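Local structure of beta-gamma-crystallin (Geodia cydonium, 4IAU) at residues T81-G95 / I110-W123. The protein is a sponge beta-gamma-crystallin of unknown function that binds calcium in a Greek key domain. Residues are numbered along the deposited sequence; the frame is centred on the assembly and turned at random. Where two conformers were deposited one is given.
Sequences TFQVGATLYKHVNFG and IGGVSSALISQGQW. With CA (calcium ion), chain B.
This contact pairs strands 86-89 and 115-118, the two inner strands of a Greek key sheet, and includes part of a beta-gamma-crystallin calcium site. The strands run antiparallel, with Thr87-Leu117 and Tyr89-Ser115 as hydrogen-bonded pairs. A classic beta bulge follows: Tyr89 O accepts from Ser114 N and, weakly, from Ser115 N. Past the bulge, Lys90 O binds the calcium at 2.3 Å, Gly112 O at 2.5 Å and Ser114 OG at 2.4 Å. Lys90 O and Gly112 O, both acceptors, lie 2.9 Å apart and share the calcium. One water also binds it, and this water donates to Gly111 O. Asp154 adds a ligand, and Asn153 OD1 is hydrogen-bonded to Ser114 OG.

The Ser115 side chain holds the turn at 91-94. With its OG between the backbone N and the carbonyl carbon (chi1 62°), Ser115 OG donates to His91 O at 2.7 Å, in the carbonyl plane, and accepts from Phe94 N. Phe94 CB lies over the centre of the Tyr89 ring. Leu117 CD2 lies over one face of the Phe94 ring, 3.9 Å from its centroid, in a CH-pi contact. Ala116 O meets the edge of that ring. Ile40 of the first sequence half packs on Tyr89, Phe94 and Leu117.

On the sheet face opposite Tyr89 and Leu117, Leu88 CD2 touches Ala116 CB, and Ala86 CB lies over the Trp123 ring, toward its rim. At the far end, Gly85 O accepts from both Ser119 N and Gln120 N.

The calcium probably offsets the repulsion between the closely set oxygens of Lys90 and Gly112. Ser115 OG, used as both donor and acceptor, ties the 91-94 turn to strand 115-118.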
ATOM      1  N   THR A  81       0.358   8.340  -1.187  1.00  7.07           N
ATOM      2  CA  THR A  81      -0.856   9.145  -1.136  1.00  6.94           C
ATOM      3  C   THR A  81      -1.341   9.381   0.267  1.00  7.01           C
ATOM      4  O   THR A  81      -2.459   9.930   0.405  1.00  8.03           O
ATOM      5  CB  THR A  81      -1.951   8.542  -2.046  1.00  7.40           C
ATOM      6  OG1 THR A  81      -2.316   7.342  -1.469  1.00  8.84           O
ATOM      7  CG2 THR A  81      -1.515   8.491  -3.495  1.00  8.40           C
ATOM      8  N   PHE A  82      -0.560   9.064   1.277  1.00  7.69           N
ATOM      9  CA  PHE A  82      -0.880   9.486   2.643  1.00  8.11           C
ATOM     10  C   PHE A  82      -1.137  10.996   2.608  1.00  8.92           C
ATOM     11  O   PHE A  82      -0.287  11.755   2.090  1.00 10.43           O
ATOM     12  CB  PHE A  82       0.303   9.122   3.494  1.00  9.75           C
ATOM     13  CG  PHE A  82       0.205   9.615   4.927  1.00 12.27           C
ATOM     14  CD1 PHE A  82      -0.830   9.267   5.741  1.00 16.40           C
ATOM     15  CD2 PHE A  82       1.139  10.447   5.451  1.00 13.69           C
ATOM     16  CE1 PHE A  82      -0.932   9.713   7.062  1.00 19.44           C
ATOM     17  CE2 PHE A  82       1.133  10.883   6.781  1.00 16.86           C
ATOM     18  CZ  PHE A  82       0.098  10.455   7.576  1.00 17.65           C
ATOM     19  N   GLN A  83      -2.270  11.429   3.123  1.00 10.15           N
ATOM     20  CA  GLN A  83      -2.645  12.845   3.179  1.00 12.53           C
ATOM     21  C   GLN A  83      -2.865  13.495   1.818  1.00 12.90           C
ATOM     22  O   GLN A  83      -2.844  14.754   1.746  1.00 15.93           O
ATOM     23  CB  GLN A  83      -1.598  13.646   3.953  1.00 16.05           C
ATOM     24  CG  GLN A  83      -1.406  13.192   5.389  1.00 19.14           C
ATOM     25  CD  GLN A  83      -0.342  13.992   6.115  1.00 21.97           C
ATOM     26  OE1 GLN A  83       0.531  14.593   5.490  1.00 29.25           O
ATOM     27  NE2 GLN A  83      -0.407  14.004   7.434  1.00 23.30           N
ATOM     28  N   VAL A  84      -3.069  12.689   0.805  1.00 10.84           N
ATOM     29  CA  VAL A  84      -3.233  13.211  -0.545  1.00 11.65           C
ATOM     30  C   VAL A  84      -4.375  12.548  -1.249  1.00  9.92           C
ATOM     31  O   VAL A  84      -5.135  13.256  -1.914  1.00 12.29           O
ATOM     32  CB  VAL A  84      -1.939  13.009  -1.356  1.00 12.58           C
ATOM     33  CG1 VAL A  84      -2.191  13.510  -2.786  1.00 17.59           C
ATOM     34  CG2 VAL A  84      -0.730  13.701  -0.744  1.00 14.53           C
ATOM     35  N   GLY A  85      -4.555  11.248  -1.179  1.00  8.58           N
ATOM     36  CA  GLY A  85      -5.551  10.563  -2.021  1.00  7.51           C
ATOM     37  C   GLY A  85      -5.610   9.101  -1.710  1.00  6.64           C
ATOM     38  O   GLY A  85      -5.785   8.727  -0.528  1.00  7.82           O
ATOM     39  N   ALA A  86      -5.480   8.244  -2.711  1.00  6.79           N
ATOM     40  CA  ALA A  86      -5.653   6.812  -2.567  1.00  6.23           C
ATOM     41  C   ALA A  86      -4.539   6.104  -3.348  1.00  5.98           C
ATOM     42  O   ALA A  86      -4.056   6.616  -4.357  1.00  6.65           O
ATOM     43  CB  ALA A  86      -7.001   6.357  -3.097  1.00  7.86           C
ATOM     44  N   THR A  87      -4.183   4.894  -2.895  1.00  5.99           N
ATOM     45  CA  THR A  87      -3.274   4.011  -3.640  1.00  5.82           C
ATOM     46  C   THR A  87      -3.974   2.661  -3.821  1.00  5.63           C
ATOM     47  O   THR A  87      -4.579   2.153  -2.891  1.00  6.13           O
ATOM     48  CB  THR A  87      -1.915   3.835  -2.942  1.00  6.13           C
ATOM     49  OG1 THR A  87      -1.265   5.076  -2.868  1.00  7.58           O
ATOM     50  CG2 THR A  87      -0.978   2.913  -3.685  1.00  6.85           C
ATOM     51  N   LEU A  88      -3.878   2.146  -5.058  1.00  5.49           N
ATOM     52  CA  LEU A  88      -4.428   0.872  -5.465  1.00  5.33           C
ATOM     53  C   LEU A  88      -3.299  -0.162  -5.611  1.00  5.10           C
ATOM     54  O   LEU A  88      -2.193   0.217  -6.012  1.00  6.10           O
ATOM     55  CB  LEU A  88      -5.163   1.003  -6.785  1.00  5.85           C
ATOM     56  CG  LEU A  88      -6.215   2.114  -6.816  1.00  6.95           C
ATOM     57  CD1 LEU A  88      -6.862   2.125  -8.206  1.00  7.71           C
ATOM     58  CD2 LEU A  88      -7.246   1.923  -5.740  1.00  8.74           C
ATOM     59  N   TYR A  89      -3.615  -1.411  -5.361  1.00  5.33           N
ATOM     60  CA  TYR A  89      -2.616  -2.483  -5.387  1.00  5.39           C
ATOM     61  C   TYR A  89      -3.139  -3.674  -6.166  1.00  5.44           C
ATOM     62  O   TYR A  89      -4.340  -4.016  -6.123  1.00  5.73           O
ATOM     63  CB  TYR A  89      -2.281  -2.910  -3.961  1.00  5.26           C
ATOM     64  CG  TYR A  89      -1.720  -1.809  -3.129  1.00  5.61           C
ATOM     65  CD1 TYR A  89      -0.360  -1.561  -3.078  1.00  6.10           C
ATOM     66  CD2 TYR A  89      -2.544  -0.985  -2.347  1.00  6.18           C
ATOM     67  CE1 TYR A  89       0.174  -0.534  -2.290  1.00  5.80           C
ATOM     68  CE2 TYR A  89      -2.032   0.033  -1.581  1.00  6.25           C
ATOM     69  CZ  TYR A  89      -0.662   0.262  -1.556  1.00  5.72           C
ATOM     70  OH  TYR A  89      -0.205   1.297  -0.766  1.00  6.71           O
ATOM     71  N   LYS A  90      -2.226  -4.311  -6.892  1.00  5.63           N
ATOM     72  CA  LYS A  90      -2.586  -5.460  -7.738  1.00  6.09           C
ATOM     73  C   LYS A  90      -3.024  -6.655  -6.908  1.00  5.88           C
ATOM     74  O   LYS A  90      -3.913  -7.395  -7.309  1.00  7.83           O
ATOM     75  CB  LYS A  90      -1.392  -5.845  -8.599  1.00  6.94           C
ATOM     76  CG  LYS A  90      -1.676  -6.993  -9.548  1.00  8.07           C
ATOM     77  CD  LYS A  90      -0.492  -7.361 -10.406  1.00  9.57           C
ATOM     78  CE  LYS A  90      -0.823  -8.451 -11.380  1.00 11.35           C
ATOM     79  NZ  LYS A  90       0.401  -8.850 -12.156  1.00 14.60           N
ATOM     80  N   HIS A  91      -2.420  -6.898  -5.748  1.00  5.95           N
ATOM     81  CA  HIS A  91      -2.732  -8.072  -4.938  1.00  6.02           C
ATOM     82  C   HIS A  91      -3.507  -7.662  -3.682  1.00  5.92           C
ATOM     83  O   HIS A  91      -3.485  -6.494  -3.276  1.00  6.34           O
ATOM     84  CB  HIS A  91      -1.495  -8.824  -4.556  1.00  6.28           C
ATOM     85  CG  HIS A  91      -0.680  -9.287  -5.682  1.00  6.48           C
ATOM     86  ND1 HIS A  91      -1.229  -9.821  -6.818  1.00  6.63           N
ATOM     87  CD2 HIS A  91       0.642  -9.250  -5.856  1.00  9.21           C
ATOM     88  CE1 HIS A  91      -0.247 -10.120  -7.653  1.00 10.43           C
ATOM     89  NE2 HIS A  91       0.908  -9.800  -7.107  1.00  6.87           N
ATOM     90  N   VAL A  92      -4.174  -8.649  -3.115  1.00  6.21           N
ATOM     91  CA  VAL A  92      -4.740  -8.465  -1.782  1.00  6.07           C
ATOM     92  C   VAL A  92      -3.611  -8.057  -0.827  1.00  5.83           C
ATOM     93  O   VAL A  92      -2.421  -8.251  -1.072  1.00  6.14           O
ATOM     94  CB  VAL A  92      -5.454  -9.707  -1.273  1.00  7.06           C
ATOM     95  CG1 VAL A  92      -6.673 -10.054  -2.129  1.00  8.66           C
ATOM     96  CG2 VAL A  92      -4.509 -10.922  -1.135  1.00  7.38           C
ATOM     97  N   ASN A  93      -4.009  -7.459   0.303  1.00  5.77           N
ATOM     98  CA  ASN A  93      -3.055  -7.148   1.358  1.00  5.70           C
ATOM     99  C   ASN A  93      -1.923  -6.250   0.843  1.00  5.06           C
ATOM    100  O   ASN A  93      -0.776  -6.321   1.245  1.00  6.04           O
ATOM    101  CB  ASN A  93      -2.468  -8.383   2.001  1.00  6.35           C
ATOM    102  CG  ASN A  93      -3.550  -9.279   2.595  1.00  7.19           C
ATOM    103  OD1 ASN A  93      -4.587  -8.807   3.038  1.00  8.96           O
ATOM    104  ND2 ASN A  93      -3.291 -10.578   2.538  1.00  9.51           N
ATOM    105  N   PHE A  94      -2.299  -5.360  -0.079  1.00  5.41           N
ATOM    106  CA  PHE A  94      -1.436  -4.279  -0.529  1.00  5.31           C
ATOM    107  C   PHE A  94      -0.212  -4.793  -1.231  1.00  5.34           C
ATOM    108  O   PHE A  94       0.846  -4.113  -1.257  1.00  5.62           O
ATOM    109  CB  PHE A  94      -1.105  -3.283   0.596  1.00  5.91           C
ATOM    110  CG  PHE A  94      -2.316  -3.043   1.436  1.00  5.83           C
ATOM    111  CD1 PHE A  94      -3.479  -2.493   0.864  1.00  6.28           C
ATOM    112  CD2 PHE A  94      -2.370  -3.394   2.767  1.00  7.37           C
ATOM    113  CE1 PHE A  94      -4.634  -2.377   1.592  1.00  6.95           C
ATOM    114  CE2 PHE A  94      -3.511  -3.271   3.492  1.00  8.61           C
ATOM    115  CZ  PHE A  94      -4.666  -2.753   2.897  1.00  8.25           C
ATOM    116  N   GLY A  95      -0.288  -5.968  -1.864  1.00  5.79           N
ATOM    117  CA  GLY A  95       0.848  -6.506  -2.551  1.00  5.75           C
ATOM    118  C   GLY A  95       0.925  -6.110  -4.005  1.00  5.37           C
ATOM    119  O   GLY A  95      -0.021  -5.670  -4.620  1.00  6.23           O
ATOM    120  N   ILE A 110      -3.522  -2.026 -13.949  1.00 10.74           N
ATOM    121  CA  ILE A 110      -2.385  -2.554 -13.168  1.00 10.34           C
ATOM    122  C   ILE A 110      -2.400  -4.087 -13.149  1.00 11.38           C
ATOM    123  O   ILE A 110      -1.622  -4.673 -12.371  1.00 16.02           O
ATOM    124  CB  ILE A 110      -2.299  -2.000 -11.754  1.00 10.23           C
ATOM    125  CG1 ILE A 110      -3.414  -2.412 -10.853  1.00  9.64           C
ATOM    126  CG2 ILE A 110      -2.118  -0.485 -11.842  1.00 13.76           C
ATOM    127  CD1 ILE A 110      -3.223  -1.964  -9.376  1.00 10.92           C
ATOM    128  N   GLY A 111      -3.176  -4.720 -13.993  1.00  9.81           N
ATOM    129  CA  GLY A 111      -3.240  -6.178 -14.007  1.00 10.22           C
ATOM    130  C   GLY A 111      -4.267  -6.693 -13.043  1.00  9.26           C
ATOM    131  O   GLY A 111      -4.241  -7.911 -12.789  1.00 10.78           O
ATOM    132  N   GLY A 112      -5.191  -5.865 -12.610  1.00  8.73           N
ATOM    133  CA  GLY A 112      -6.334  -6.300 -11.812  1.00  8.98           C
ATOM    134  C   GLY A 112      -6.193  -5.844 -10.365  1.00  8.08           C
ATOM    135  O   GLY A 112      -5.395  -6.379  -9.579  1.00  9.05           O
ATOM    136  N   VAL A 113      -6.966  -4.849  -9.983  1.00  7.34           N
ATOM    137  CA  VAL A 113      -6.898  -4.280  -8.637  1.00  6.61           C
ATOM    138  C   VAL A 113      -7.498  -5.252  -7.632  1.00  6.43           C
ATOM    139  O   VAL A 113      -8.619  -5.722  -7.820  1.00  7.36           O
ATOM    140  CB  VAL A 113      -7.660  -2.946  -8.548  1.00  7.17           C
ATOM    141  CG1 VAL A 113      -7.689  -2.430  -7.114  1.00  7.49           C
ATOM    142  CG2 VAL A 113      -7.035  -1.914  -9.480  1.00  8.28           C
ATOM    143  N   SER A 114      -6.791  -5.489  -6.526  1.00  6.11           N
ATOM    144  CA  SER A 114      -7.283  -6.323  -5.459  1.00  6.48           C
ATOM    145  C   SER A 114      -7.260  -5.728  -4.047  1.00  6.56           C
ATOM    146  O   SER A 114      -7.802  -6.364  -3.154  1.00  8.31           O
ATOM    147  CB  SER A 114      -6.557  -7.678  -5.436  1.00  7.33           C
ATOM    148  OG  SER A 114      -6.701  -8.352  -6.679  1.00  8.04           O
ATOM    149  N   SER A 115      -6.692  -4.553  -3.827  1.00  5.91           N
ATOM    150  CA  SER A 115      -6.777  -3.903  -2.529  1.00  5.57           C
ATOM    151  C   SER A 115      -6.480  -2.418  -2.704  1.00  5.50           C
ATOM    152  O   SER A 115      -6.025  -1.965  -3.768  1.00  5.64           O
ATOM    153  CB  SER A 115      -5.859  -4.541  -1.477  1.00  5.91           C
ATOM    154  OG  SER A 115      -4.483  -4.440  -1.845  0.86  4.50           O
ATOM    155  N   ALA A 116      -6.749  -1.634  -1.636  1.00  5.50           N
ATOM    156  CA  ALA A 116      -6.556  -0.195  -1.717  1.00  5.58           C
ATOM    157  C   ALA A 116      -6.412   0.400  -0.324  1.00  5.69           C
ATOM    158  O   ALA A 116      -7.015  -0.086   0.629  1.00  6.22           O
ATOM    159  CB  ALA A 116      -7.711   0.519  -2.400  1.00  6.84           C
ATOM    160  N   LEU A 117      -5.659   1.497  -0.256  1.00  5.92           N
ATOM    161  CA  LEU A 117      -5.600   2.355   0.898  1.00  5.98           C
ATOM    162  C   LEU A 117      -6.103   3.729   0.490  1.00  6.19           C
ATOM    163  O   LEU A 117      -5.509   4.357  -0.376  1.00  7.08           O
ATOM    164  CB  LEU A 117      -4.171   2.468   1.459  1.00  6.66           C
ATOM    165  CG  LEU A 117      -3.644   1.165   2.031  1.00  7.45           C
ATOM    166  CD1 LEU A 117      -2.143   1.282   2.338  1.00  9.10           C
ATOM    167  CD2 LEU A 117      -4.401   0.774   3.293  1.00  8.71           C
ATOM    168  N   ILE A 118      -7.189   4.193   1.129  1.00  6.53           N
ATOM    169  CA  ILE A 118      -7.709   5.524   0.847  1.00  6.63           C
ATOM    170  C   ILE A 118      -7.362   6.391   2.044  1.00  7.07           C
ATOM    171  O   ILE A 118      -7.889   6.190   3.147  1.00  7.88           O
ATOM    172  CB  ILE A 118      -9.213   5.550   0.552  1.00  6.86           C
ATOM    173  CG1 ILE A 118      -9.556   4.605  -0.601  1.00  7.22           C
ATOM    174  CG2 ILE A 118      -9.626   6.975   0.251  1.00  7.56           C
ATOM    175  CD1 ILE A 118     -11.008   4.585  -1.029  1.00  8.51           C
ATOM    176  N   SER A 119      -6.479   7.367   1.838  1.00  7.80           N
ATOM    177  CA  SER A 119      -6.101   8.274   2.913  1.00  8.77           C
ATOM    178  C   SER A 119      -6.957   9.533   2.934  1.00  9.15           C
ATOM    179  O   SER A 119      -7.233  10.076   4.005  1.00 12.28           O
ATOM    180  CB  SER A 119      -4.620   8.654   2.836  0.55  8.78           C
ATOM    181  OG  SER A 119      -4.263   9.563   3.883  0.55 11.17           O
ATOM    182  N   GLN A 120      -7.357  10.040   1.785  1.00  8.84           N
ATOM    183  CA  GLN A 120      -8.068  11.297   1.712  1.00  9.62           C
ATOM    184  C   GLN A 120      -9.063  11.216   0.574  1.00  9.04           C
ATOM    185  O   GLN A 120      -8.783  10.620  -0.456  1.00  9.36           O
ATOM    186  CB  GLN A 120      -7.099  12.455   1.436  1.00 11.24           C
ATOM    187  CG  GLN A 120      -7.606  13.820   1.786  1.00 14.18           C
ATOM    188  CD  GLN A 120      -6.581  14.873   1.396  1.00 16.00           C
ATOM    189  OE1 GLN A 120      -5.915  15.490   2.277  1.00 23.45           O
ATOM    190  NE2 GLN A 120      -6.121  15.133   0.199  1.00 21.02           N
ATOM    191  N   GLY A 121     -10.209  11.886   0.766  1.00  9.73           N
ATOM    192  CA  GLY A 121     -11.204  12.038  -0.261  1.00  9.98           C
ATOM    193  C   GLY A 121     -12.337  11.015  -0.187  1.00  7.94           C
ATOM    194  O   GLY A 121     -12.221   9.949   0.342  1.00  8.88           O
ATOM    195  N   GLN A 122     -13.440  11.435  -0.843  1.00  8.91           N
ATOM    196  CA  GLN A 122     -14.547  10.564  -1.120  1.00  8.43           C
ATOM    197  C   GLN A 122     -14.489  10.208  -2.608  1.00  8.52           C
ATOM    198  O   GLN A 122     -14.276  11.081  -3.427  1.00 10.13           O
ATOM    199  CB  GLN A 122     -15.892  11.205  -0.814  1.00 10.56           C
ATOM    200  CG  GLN A 122     -16.020  11.567   0.662  1.00 12.02           C
ATOM    201  CD  GLN A 122     -16.220  10.346   1.535  1.00 12.33           C
ATOM    202  OE1 GLN A 122     -16.841   9.344   1.184  1.00 16.45           O
ATOM    203  NE2 GLN A 122     -15.585  10.406   2.697  1.00 16.65           N
ATOM    204  N   TRP A 123     -14.715   8.920  -2.915  1.00  8.17           N
ATOM    205  CA  TRP A 123     -14.489   8.430  -4.273  1.00  7.60           C
ATOM    206  C   TRP A 123     -15.656   7.558  -4.707  1.00  8.00           C
ATOM    207  O   TRP A 123     -16.274   6.878  -3.889  1.00  9.89           O
ATOM    208  CB  TRP A 123     -13.203   7.595  -4.293  1.00  7.93           C
ATOM    209  CG  TRP A 123     -11.962   8.299  -3.842  1.00  7.74           C
ATOM    210  CD1 TRP A 123     -11.598   8.590  -2.542  1.00  7.93           C
ATOM    211  CD2 TRP A 123     -10.934   8.820  -4.682  1.00  7.27           C
ATOM    212  NE1 TRP A 123     -10.406   9.254  -2.536  1.00  7.99           N
ATOM    213  CE2 TRP A 123      -9.958   9.391  -3.833  1.00  7.32           C
ATOM    214  CE3 TRP A 123     -10.737   8.835  -6.057  1.00  7.73           C
ATOM    215  CZ2 TRP A 123      -8.797   9.973  -4.315  1.00  8.25           C
ATOM    216  CZ3 TRP A 123      -9.564   9.399  -6.537  1.00  8.52           C
ATOM    217  CH2 TRP A 123      -8.602   9.955  -5.670  1.00  8.57           C
TER
HETATM  218 CA    CA B 800      -5.322  -8.671  -8.579  1.00 10.30          CA
HETATM  219  O   HOH W   1      -3.532   6.214   0.721  1.00  9.04           O
HETATM  220  O   HOH W   2       0.597  -6.108 -13.677  1.00 34.59           O
HETATM  221  O   HOH W   3      -4.207  -9.348 -10.532  1.00 12.91           O